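Long-range contact in pyridoxamine 5-phosphate-dependent dehydrase (Escherichia coli, PDB 3B8X), which removes the C3'-hydroxyl group from GDP-4-keto-6-deoxy-D-mannose by a combined transamination and deoxygenation on the route to L-colitose: residues E82-A87 / R103-D108. The protein carries 1 engineered substitution. Residues are numbered along the deposited sequence; the frame is centred on the assembly and turned at random.
Sequences EIIVPA and RVKFVD
Lys105 reaches Glu82 from the neighbouring strand, its CB lying 3.8 Å from Ile84 CG1, with the lysine and isoleucine side chains running side by side in the same direction. With CG anti to the backbone N, the chain runs out on the face it shares with Ile84; CD still touches Ile84 CG1, and a bend at chi3 (-102°) turns the end toward the carboxylate. CE then packs 3.3 Å from Glu82 OE1, and NZ ends 3.0 Å from Glu82 OE2, a salt bridge whose hydrogen bonds to both oxygens are weak. NZ also donates to Ala124 O, while Glu82 OE2 is hydrogen-bonded to Thr129 OG1, so the pair is fixed from outside as well.

Five backbone bridges, Glu82 with Arg103 through Pro86 with Val107, and a strand angle of 31° identify a parallel pair. Helix 91-99 connects the two strands, making this a beta-alpha-beta crossover in the large mixed sheet of the PLP-dependent aminotransferase fold. The hydrogen bond from Ile83 N to Arg103 O is nearly straight, whereas that from Ala87 N to Val107 O is weak, with only 119° at the hydrogen, where strand 82-86 gives way to a loop.

Beyond the lysine, on the side of the sheet lined by helix 118-124, Ile84 CG2 crosses over to Val107 CG2 at 3.5 Å. On the other side, Val85 CG2 touches both Val104 CG1, at 3.6 Å, and Phe106 CD2, at 3.7 Å. Val104 CG1 also sits above one face of the Phe106 ring, offset toward its rim, and Pro86 O approaches the ring edge near its plane. Tyr94 and Leu97 of helix 91-99 cover Val85 here.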
ATOM      1  N   GLU B  82       4.531   8.149 -23.272  1.00 26.43           N
ATOM      2  CA  GLU B  82       4.514   9.518 -22.758  1.00 22.76           C
ATOM      3  C   GLU B  82       3.252   9.954 -22.005  1.00 19.08           C
ATOM      4  O   GLU B  82       2.128   9.847 -22.519  1.00 17.95           O
ATOM      5  CB  GLU B  82       4.840  10.545 -23.847  1.00 16.73           C
ATOM      6  CG  GLU B  82       4.869  12.002 -23.304  1.00 22.51           C
ATOM      7  CD  GLU B  82       5.057  13.051 -24.395  1.00 39.32           C
ATOM      8  OE1 GLU B  82       6.189  13.113 -24.939  1.00 41.67           O
ATOM      9  OE2 GLU B  82       4.074  13.772 -24.719  1.00 33.62           O
ATOM     10  N   ILE B  83       3.479  10.478 -20.796  1.00 21.90           N
ATOM     11  CA  ILE B  83       2.426  11.027 -19.938  1.00 16.33           C
ATOM     12  C   ILE B  83       2.885  12.427 -19.456  1.00 16.61           C
ATOM     13  O   ILE B  83       4.037  12.618 -18.998  1.00 17.70           O
ATOM     14  CB  ILE B  83       2.013  10.076 -18.755  1.00 21.44           C
ATOM     15  CG1 ILE B  83       0.898  10.704 -17.913  1.00 19.10           C
ATOM     16  CG2 ILE B  83       3.173   9.781 -17.826  1.00 12.63           C
ATOM     17  CD1 ILE B  83      -0.170   9.739 -17.447  1.00 20.36           C
ATOM     18  N   ILE B  84       1.987  13.407 -19.608  1.00 20.86           N
ATOM     19  CA  ILE B  84       2.243  14.801 -19.223  1.00 11.28           C
ATOM     20  C   ILE B  84       1.566  15.020 -17.854  1.00 19.41           C
ATOM     21  O   ILE B  84       0.470  14.521 -17.601  1.00 10.83           O
ATOM     22  CB  ILE B  84       1.506  15.759 -20.216  1.00 28.40           C
ATOM     23  CG1 ILE B  84       2.207  15.800 -21.575  1.00 18.97           C
ATOM     24  CG2 ILE B  84       1.325  17.161 -19.634  1.00 17.19           C
ATOM     25  CD1 ILE B  84       1.336  16.419 -22.650  1.00 22.81           C
ATOM     26  N   VAL B  85       2.236  15.736 -16.962  1.00 15.52           N
ATOM     27  CA  VAL B  85       1.690  16.047 -15.642  1.00 11.84           C
ATOM     28  C   VAL B  85       2.119  17.493 -15.364  1.00 22.88           C
ATOM     29  O   VAL B  85       3.164  17.935 -15.889  1.00 12.41           O
ATOM     30  CB  VAL B  85       2.423  15.242 -14.539  1.00 26.13           C
ATOM     31  CG1 VAL B  85       2.011  13.797 -14.576  1.00 41.45           C
ATOM     32  CG2 VAL B  85       3.923  15.377 -14.696  1.00 18.68           C
ATOM     33  N   PRO B  86       1.379  18.190 -14.496  1.00 22.02           N
ATOM     34  CA  PRO B  86       1.779  19.546 -14.067  1.00 12.56           C
ATOM     35  C   PRO B  86       3.006  19.434 -13.161  1.00 21.41           C
ATOM     36  O   PRO B  86       3.332  18.361 -12.641  1.00 14.94           O
ATOM     37  CB  PRO B  86       0.568  20.032 -13.260  1.00 24.33           C
ATOM     38  CG  PRO B  86      -0.024  18.762 -12.706  1.00 16.95           C
ATOM     39  CD  PRO B  86       0.118  17.767 -13.859  1.00 36.99           C
ATOM     40  N   ALA B  87       3.702  20.547 -13.013  1.00  5.26           N
ATOM     41  CA  ALA B  87       4.948  20.670 -12.280  1.00  3.22           C
ATOM     42  C   ALA B  87       4.744  20.678 -10.783  1.00  3.63           C
ATOM     43  O   ALA B  87       5.709  20.589 -10.046  1.00 16.19           O
ATOM     44  CB  ALA B  87       5.683  21.962 -12.702  1.00 11.29           C
ATOM     45  N   ARG B 103       7.439   7.649 -19.644  1.00 20.67           N
ATOM     46  CA  ARG B 103       8.262   8.821 -19.937  1.00 13.74           C
ATOM     47  C   ARG B 103       7.400   9.982 -19.448  1.00  9.27           C
ATOM     48  O   ARG B 103       6.326  10.194 -19.986  1.00 15.64           O
ATOM     49  CB  ARG B 103       8.470   8.935 -21.458  1.00 17.21           C
ATOM     50  CG  ARG B 103       9.238  10.171 -21.928  1.00 34.94           C
ATOM     51  CD  ARG B 103      10.509  10.378 -21.109  1.00 99.89           C
ATOM     52  NE  ARG B 103      11.447  11.341 -21.691  1.00 33.03           N
ATOM     53  CZ  ARG B 103      11.909  11.275 -22.932  1.00 99.89           C
ATOM     54  NH1 ARG B 103      11.499  10.305 -23.741  1.00 99.89           N
ATOM     55  NH2 ARG B 103      12.773  12.183 -23.365  1.00 99.89           N
ATOM     56  N   VAL B 104       7.844  10.674 -18.398  1.00 12.12           N
ATOM     57  CA  VAL B 104       7.068  11.777 -17.842  1.00 17.37           C
ATOM     58  C   VAL B 104       7.438  13.109 -18.487  1.00 14.28           C
ATOM     59  O   VAL B 104       8.626  13.433 -18.512  1.00 15.03           O
ATOM     60  CB  VAL B 104       7.313  11.905 -16.310  1.00  9.35           C
ATOM     61  CG1 VAL B 104       6.437  13.024 -15.686  1.00 13.75           C
ATOM     62  CG2 VAL B 104       7.028  10.542 -15.610  1.00 14.12           C
ATOM     63  N   LYS B 105       6.436  13.865 -18.957  1.00 12.97           N
ATOM     64  CA  LYS B 105       6.621  15.201 -19.524  1.00 23.37           C
ATOM     65  C   LYS B 105       6.053  16.278 -18.620  1.00 11.04           C
ATOM     66  O   LYS B 105       4.825  16.440 -18.502  1.00 19.13           O
ATOM     67  CB  LYS B 105       5.931  15.350 -20.864  1.00 21.87           C
ATOM     68  CG  LYS B 105       6.449  16.590 -21.639  1.00 19.62           C
ATOM     69  CD  LYS B 105       5.749  16.752 -23.019  1.00 44.71           C
ATOM     70  CE  LYS B 105       6.599  16.290 -24.240  1.00 42.66           C
ATOM     71  NZ  LYS B 105       5.815  16.094 -25.548  1.00 36.60           N
ATOM     72  N   PHE B 106       6.944  17.054 -18.026  1.00 11.24           N
ATOM     73  CA  PHE B 106       6.489  18.086 -17.117  1.00 17.45           C
ATOM     74  C   PHE B 106       6.076  19.359 -17.814  1.00 21.25           C
ATOM     75  O   PHE B 106       6.747  19.825 -18.721  1.00 19.50           O
ATOM     76  CB  PHE B 106       7.538  18.397 -16.063  1.00 12.30           C
ATOM     77  CG  PHE B 106       7.763  17.280 -15.088  1.00 27.28           C
ATOM     78  CD1 PHE B 106       8.736  16.318 -15.324  1.00  4.64           C
ATOM     79  CD2 PHE B 106       7.017  17.197 -13.920  1.00 14.45           C
ATOM     80  CE1 PHE B 106       8.922  15.251 -14.432  1.00 21.09           C
ATOM     81  CE2 PHE B 106       7.270  16.184 -12.973  1.00 14.63           C
ATOM     82  CZ  PHE B 106       8.216  15.204 -13.251  1.00 30.06           C
ATOM     83  N   VAL B 107       4.988  19.934 -17.323  1.00 13.41           N
ATOM     84  CA  VAL B 107       4.470  21.200 -17.837  1.00 34.33           C
ATOM     85  C   VAL B 107       4.208  22.178 -16.685  1.00 20.76           C
ATOM     86  O   VAL B 107       3.736  21.757 -15.636  1.00 25.56           O
ATOM     87  CB  VAL B 107       3.160  20.954 -18.562  1.00 23.46           C
ATOM     88  CG1 VAL B 107       2.548  22.257 -19.058  1.00 11.79           C
ATOM     89  CG2 VAL B 107       3.399  20.000 -19.734  1.00 25.95           C
ATOM     90  N   ASP B 108       4.534  23.456 -16.883  1.00 16.64           N
ATOM     91  CA  ASP B 108       4.321  24.517 -15.887  1.00 15.06           C
ATOM     92  C   ASP B 108       2.851  24.686 -15.548  1.00 14.44           C
ATOM     93  O   ASP B 108       1.921  24.344 -16.292  1.00 13.92           O
ATOM     94  CB  ASP B 108       4.764  25.884 -16.448  1.00 11.23           C
ATOM     95  CG  ASP B 108       5.385  26.817 -15.393  1.00 16.00           C
ATOM     96  OD1 ASP B 108       5.481  26.467 -14.195  1.00 10.17           O
ATOM     97  OD2 ASP B 108       5.809  27.936 -15.760  1.00 16.87           O
TER